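Side-chain contacts in protein CbbY (Rhodobacter sphaeroides, PDB 4UAS), which dephosphorylates xylulose-1,5-bisphosphate, a potent Rubisco inhibitor made by Rubisco itself, with the help of magnesium: residues Trp35-Asp38 with Arg39-Arg43; Glu149-Ser153 with Pro154-Arg158. All blocks are in the same frame, centred on the assembly; numbering follows the deposited sequence.

Contact 1: Trp35-Asp38 with Arg39-Arg43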
loop_
_atom_site.group_PDB
_atom_site.type_symbol
_atom_site.label_atom_id
_atom_site.label_comp_id
_atom_site.label_asym_id
_atom_site.label_seq_id
_atom_site.Cartn_x
_atom_site.Cartn_y
_atom_site.Cartn_z
ATOM N N TRP A 35 -14.601 6.446 -19.555
ATOM C CA TRP A 35 -13.231 6.347 -19.048
ATOM C C TRP A 35 -12.815 4.894 -18.933
ATOM O O TRP A 35 -13.581 4.025 -18.527
ATOM C CB TRP A 35 -13.115 6.984 -17.635
ATOM C CG TRP A 35 -13.761 8.306 -17.477
ATOM C CD1 TRP A 35 -14.014 9.266 -18.424
ATOM C CD2 TRP A 35 -14.159 8.859 -16.244
ATOM N NE1 TRP A 35 -14.627 10.338 -17.844
ATOM C CE2 TRP A 35 -14.710 10.122 -16.494
ATOM C CE3 TRP A 35 -14.116 8.382 -14.920
ATOM C CZ2 TRP A 35 -15.215 10.931 -15.474
ATOM C CZ3 TRP A 35 -14.670 9.177 -13.891
ATOM C CH2 TRP A 35 -15.173 10.456 -14.168
ATOM N N PHE A 36 -11.540 4.625 -19.276
ATOM C CA PHE A 36 -11.011 3.267 -19.177
ATOM C C PHE A 36 -9.489 3.396 -19.051
ATOM O O PHE A 36 -8.864 4.072 -19.871
ATOM C CB PHE A 36 -11.373 2.423 -20.422
ATOM C CG PHE A 36 -10.828 1.071 -20.336
ATOM C CD1 PHE A 36 -11.522 0.082 -19.563
ATOM C CD2 PHE A 36 -9.659 0.715 -20.855
ATOM C CE1 PHE A 36 -11.055 -1.201 -19.415
ATOM C CE2 PHE A 36 -9.152 -0.548 -20.702
ATOM C CZ PHE A 36 -9.826 -1.534 -19.984
ATOM N N TRP A 37 -8.944 2.812 -18.002
ATOM C CA TRP A 37 -7.531 2.849 -17.742
ATOM C C TRP A 37 -6.833 1.533 -18.094
ATOM O O TRP A 37 -7.034 0.507 -17.452
ATOM C CB TRP A 37 -7.289 3.152 -16.256
ATOM C CG TRP A 37 -7.766 4.518 -15.821
ATOM C CD1 TRP A 37 -8.132 5.527 -16.573
ATOM C CD2 TRP A 37 -7.852 4.965 -14.447
ATOM N NE1 TRP A 37 -8.500 6.615 -15.819
ATOM C CE2 TRP A 37 -8.314 6.297 -14.496
ATOM C CE3 TRP A 37 -7.590 4.400 -13.193
ATOM C CZ2 TRP A 37 -8.494 7.058 -13.342
ATOM C CZ3 TRP A 37 -7.797 5.169 -12.075
ATOM C CH2 TRP A 37 -8.233 6.475 -12.132
ATOM N N ASP A 38 -6.080 1.570 -19.198
ATOM C CA ASP A 38 -5.257 0.440 -19.582
ATOM C C ASP A 38 -3.999 0.393 -18.722
ATOM O O ASP A 38 -3.721 1.315 -17.959
ATOM C CB ASP A 38 -5.008 0.343 -21.096
ATOM C CG ASP A 38 -4.288 1.487 -21.694
ATOM O OD1 ASP A 38 -3.438 2.149 -21.039
ATOM O OD2 ASP A 38 -4.531 1.729 -22.963
ATOM N N ARG A 39 -3.226 -0.677 -18.827
ATOM C CA ARG A 39 -2.020 -0.787 -18.018
ATOM C C ARG A 39 -1.004 0.316 -18.221
ATOM O O ARG A 39 -0.363 0.782 -17.296
ATOM C CB ARG A 39 -1.313 -2.119 -18.228
ATOM C CG ARG A 39 -1.958 -3.270 -17.598
ATOM C CD ARG A 39 -1.187 -4.529 -17.863
ATOM N NE ARG A 39 -1.625 -5.645 -17.090
ATOM C CZ ARG A 39 -1.050 -6.833 -17.131
ATOM N NH1 ARG A 39 -0.018 -7.103 -17.915
ATOM N NH2 ARG A 39 -1.505 -7.813 -16.397
ATOM N N GLU A 40 -0.854 0.737 -19.486
ATOM C CA GLU A 40 0.098 1.787 -19.779
ATOM C C GLU A 40 -0.291 3.077 -19.040
ATOM O O GLU A 40 0.554 3.742 -18.411
ATOM C CB GLU A 40 0.158 2.016 -21.305
ATOM C CG GLU A 40 1.035 3.167 -21.704
ATOM C CD GLU A 40 1.264 3.295 -23.211
ATOM O OE1 GLU A 40 0.988 2.406 -23.979
ATOM O OE2 GLU A 40 1.923 4.243 -23.616
ATOM N N GLU A 41 -1.572 3.451 -19.130
ATOM C CA GLU A 41 -1.995 4.683 -18.455
ATOM C C GLU A 41 -1.971 4.471 -16.926
ATOM O O GLU A 41 -1.600 5.382 -16.176
ATOM C CB GLU A 41 -3.344 5.125 -18.948
ATOM C CG GLU A 41 -3.892 6.330 -18.226
ATOM C CD GLU A 41 -4.975 7.047 -18.949
ATOM O OE1 GLU A 41 -5.632 6.436 -19.774
ATOM O OE2 GLU A 41 -5.162 8.224 -18.722
ATOM N N TYR A 42 -2.374 3.307 -16.447
ATOM C CA TYR A 42 -2.394 3.099 -15.010
ATOM C C TYR A 42 -1.009 3.161 -14.413
ATOM O O TYR A 42 -0.808 3.707 -13.290
ATOM C CB TYR A 42 -3.123 1.756 -14.700
ATOM C CG TYR A 42 -3.564 1.677 -13.255
ATOM C CD1 TYR A 42 -4.497 2.592 -12.745
ATOM C CD2 TYR A 42 -3.062 0.728 -12.374
ATOM C CE1 TYR A 42 -4.969 2.532 -11.440
ATOM C CE2 TYR A 42 -3.501 0.647 -11.082
ATOM C CZ TYR A 42 -4.443 1.523 -10.599
ATOM O OH TYR A 42 -4.850 1.515 -9.287
ATOM N N ARG A 43 0.004 2.670 -15.088
ATOM C CA ARG A 43 1.392 2.775 -14.576
ATOM C C ARG A 43 1.803 4.194 -14.331
ATOM O O ARG A 43 2.464 4.472 -13.346
ATOM C CB ARG A 43 2.328 2.087 -15.563
ATOM C CG ARG A 43 3.790 2.027 -15.057
ATOM C CD ARG A 43 4.718 1.360 -16.057
ATOM N NE ARG A 43 4.365 -0.048 -16.190
ATOM C CZ ARG A 43 4.811 -1.073 -15.499
ATOM N NH1 ARG A 43 5.793 -0.936 -14.560
ATOM N NH2 ARG A 43 4.236 -2.216 -15.634
HETATM O O HOH W 1 -6.257 4.079 -20.729
#
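Asp38 caps the N-terminus of helix 39-45. Its OD1 accepts from the backbone N of Glu41 at 3.0 Å, met nearly along the carboxylate C-O axis, with an N-H...O angle of 165°. The torsion that allows this sets CG between the backbone N and the carbonyl carbon (chi1 62°), which folds the carboxylate back over the first turn. The first helical backbone bond follows at once, from Tyr42 N to Asp38 O, 2.8 Å. Glu41 has two conformers. In the one given here, its OE1 accepts from a water at 2.6 Å that also donates to Phe36 O and accepts from Asp38 N.

Next to the cap, two rings meet rim to rim. Trp37 CE3 lies 3.6 Å from Tyr42 CD1, at the edge of the tyrosine ring. The ring planes are 29° apart and neither ring lies over the face of the other. Phe24, Phe28 and Phe58 also pack on the indole, so Trp37 joins helix 39-45 to helices 17-31 and 51-61. With an alanine here, a gap would probably open among Phe24, Phe28 and Phe58, leaving Tyr42 without its neighbour at the CD1 edge. The phenol of Tyr42 is held at its far end by a hydrogen bond from OH to Glu17 OE1. Arg39 extends away from the cap to a salt bridge with Glu18.

The cap satisfies a backbone N-H of the first turn, and the Asp38 carboxylate would probably interact favourably with the helix dipole. The buried ring pair lies next to the substrate-binding residues Glu17 and Arg54, so it is consistent with a part in shaping that side of the pocket.

Contact 2: Glu149-Ser153 with Pro154-Arg158; sequences EKKPS and PDIYR. With PO4 (phosphate ion), chain C.
A water is gripped by three backbone groups: Glu149 O, Ser153 O and Ile156 N. It donates to Ser153 O at 2.7 Å and to Glu149 O at 2.8 Å, and accepts from Ile156 N. Ser153 forms an ST turn leading into helix 155-164 of the HAD core. Its OG takes a capping bond from Asp155 N at 3.1 Å, with a nearly straight N-H...O angle of 166°. OG lies anti to its own backbone N (chi1 168°), which turns it toward the first helical residue. A second water crosses the same junction, donating to Asp155 OD2 at 2.6 Å and accepting from Glu149 N.

Lys151 leaves the loop toward the catalytic centre. Its extended chain crosses Ile156 and Tyr157, with CE 3.8 Å from Ile156 CG2 and touching the tyrosine ring obliquely. These apolar contacts probably steady the methylenes while NZ reaches the bound phosphate, donating to its O1 at 3.2 Å. NZ also forms salt bridges with Glu175 and with Asp8, the probable nucleophile, and a hydrogen bond to Ala114 O. Glu175 OE2 is shared by Lys151 NZ and Tyr157 OH. A lysine in this place, reaching both phosphate and the probable nucleophile, is characteristic of HAD phosphatases. The peptide bond before Pro152 is cis, directly after this lysine.

Farther along the first turn, the Arg158 guanidinium meets the Asp155 carboxylate in a salt bridge. NH1 lies 3.0 Å from Asp155 OD1, which sits close to the guanidinium plane, while Pro154 CB lies over the centre of one guanidinium face.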
loop_
_atom_site.group_PDB
_atom_site.type_symbol
_atom_site.label_atom_id
_atom_site.label_comp_id
_atom_site.label_asym_id
_atom_site.label_seq_id
_atom_site.Cartn_x
_atom_site.Cartn_y
_atom_site.Cartn_z
ATOM N N GLU A 149 -1.210 14.831 3.651
ATOM C CA GLU A 149 -0.292 14.663 2.521
ATOM C C GLU A 149 0.148 13.201 2.444
ATOM O O GLU A 149 0.718 12.689 3.394
ATOM C CB GLU A 149 0.912 15.568 2.728
ATOM C CG GLU A 149 0.665 17.008 2.920
ATOM C CD GLU A 149 0.113 17.648 1.727
ATOM O OE1 GLU A 149 0.420 17.221 0.617
ATOM O OE2 GLU A 149 -0.604 18.688 1.949
ATOM N N LYS A 150 -0.150 12.571 1.318
ATOM C CA LYS A 150 0.133 11.162 1.113
ATOM C C LYS A 150 1.563 10.964 0.574
ATOM O O LYS A 150 2.268 11.904 0.183
ATOM C CB LYS A 150 -0.895 10.505 0.163
ATOM C CG LYS A 150 -2.300 10.432 0.819
ATOM C CD LYS A 150 -3.266 9.743 -0.141
ATOM C CE LYS A 150 -4.560 9.312 0.468
ATOM N NZ LYS A 150 -5.348 10.489 0.852
ATOM N N LYS A 151 2.010 9.715 0.638
ATOM C CA LYS A 151 3.329 9.336 0.101
ATOM C C LYS A 151 3.487 9.982 -1.279
ATOM O O LYS A 151 2.560 9.943 -2.093
ATOM C CB LYS A 151 3.485 7.818 0.019
ATOM C CG LYS A 151 3.318 7.091 1.367
ATOM C CD LYS A 151 3.599 5.587 1.221
ATOM C CE LYS A 151 3.070 4.771 2.361
ATOM N NZ LYS A 151 3.166 3.312 2.077
ATOM N N PRO A 152 4.612 10.624 -1.580
ATOM C CA PRO A 152 5.919 10.502 -0.928
ATOM C C PRO A 152 6.129 11.304 0.348
ATOM O O PRO A 152 7.183 11.197 0.966
ATOM C CB PRO A 152 6.892 10.998 -2.011
ATOM C CG PRO A 152 6.071 12.009 -2.771
ATOM C CD PRO A 152 4.703 11.383 -2.856
ATOM N N SER A 153 5.139 12.070 0.803
ATOM C CA SER A 153 5.272 12.683 2.128
ATOM C C SER A 153 5.462 11.601 3.160
ATOM O O SER A 153 4.746 10.599 3.169
ATOM C CB SER A 153 4.019 13.476 2.532
ATOM O OG SER A 153 4.086 13.814 3.911
ATOM N N PRO A 154 6.387 11.815 4.136
ATOM C CA PRO A 154 6.565 10.854 5.258
ATOM C C PRO A 154 5.440 10.872 6.292
ATOM O O PRO A 154 5.530 10.082 7.232
ATOM C CB PRO A 154 7.892 11.310 5.889
ATOM C CG PRO A 154 8.570 12.105 4.804
ATOM C CD PRO A 154 7.434 12.842 4.143
ATOM N N ASP A 155 4.466 11.775 6.168
ATOM C CA ASP A 155 3.536 11.961 7.281
ATOM C C ASP A 155 2.842 10.681 7.740
ATOM O O ASP A 155 2.632 10.534 8.939
ATOM C CB ASP A 155 2.582 13.070 6.947
ATOM C CG ASP A 155 3.302 14.473 6.984
ATOM O OD1 ASP A 155 4.470 14.528 7.499
ATOM O OD2 ASP A 155 2.681 15.458 6.597
ATOM N N ILE A 156 2.462 9.768 6.854
ATOM C CA ILE A 156 1.772 8.578 7.280
ATOM C C ILE A 156 2.705 7.692 8.140
ATOM O O ILE A 156 2.253 7.029 9.083
ATOM C CB ILE A 156 1.216 7.798 6.073
ATOM C CG1 ILE A 156 0.140 6.807 6.499
ATOM C CG2 ILE A 156 2.296 7.196 5.205
ATOM C CD1 ILE A 156 -1.121 7.459 7.079
ATOM N N TYR A 157 3.999 7.634 7.810
ATOM C CA TYR A 157 4.966 6.934 8.624
ATOM C C TYR A 157 5.199 7.592 9.953
ATOM O O TYR A 157 5.343 6.937 10.984
ATOM C CB TYR A 157 6.289 6.732 7.869
ATOM C CG TYR A 157 6.292 5.590 6.860
ATOM C CD1 TYR A 157 6.273 5.785 5.507
ATOM C CD2 TYR A 157 6.357 4.288 7.321
ATOM C CE1 TYR A 157 6.310 4.706 4.616
ATOM C CE2 TYR A 157 6.398 3.219 6.468
ATOM C CZ TYR A 157 6.351 3.413 5.115
ATOM O OH TYR A 157 6.437 2.335 4.290
ATOM N N ARG A 158 5.262 8.930 9.963
ATOM C CA ARG A 158 5.358 9.665 11.237
ATOM C C ARG A 158 4.176 9.396 12.138
ATOM O O ARG A 158 4.357 9.234 13.359
ATOM C CB ARG A 158 5.514 11.147 10.955
ATOM C CG ARG A 158 6.820 11.492 10.250
ATOM C CD ARG A 158 6.933 12.943 9.853
ATOM N NE ARG A 158 8.220 13.214 9.244
ATOM C CZ ARG A 158 8.447 14.000 8.221
ATOM N NH1 ARG A 158 7.462 14.640 7.571
ATOM N NH2 ARG A 158 9.697 14.134 7.835
HETATM P P PO4 C . 0.236 1.803 -0.660
HETATM O O1 PO4 C . 0.685 3.164 0.012
HETATM O O2 PO4 C . -0.986 2.143 -1.610
HETATM O O3 PO4 C . -0.246 0.707 0.274
HETATM O O4 PO4 C . 1.353 1.251 -1.611
HETATM O O HOH W 2 2.141 10.416 4.027
HETATM O O HOH W 3 0.110 15.557 6.195
#

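Overall arrangement
Both contacts are the entrances to helices, but they belong to different parts of the protein. Contact 1 comes first along the chain, in the loop between helices 17-31 and 39-45, within a helical cap. Contact 2 follows in series, between strand 140-142 and helix 155-164 of the HAD core with its parallel sheet. Their centres are 25 Å apart, and their nearest atoms about 12 Å apart, without touching. Contact 1 lies beside substrate-binding residues on the cap side, through Tyr42. Contact 2 brings Lys151 from the core loop to the phosphate, near magnesium. This is consistent with an active site lying between cap and core.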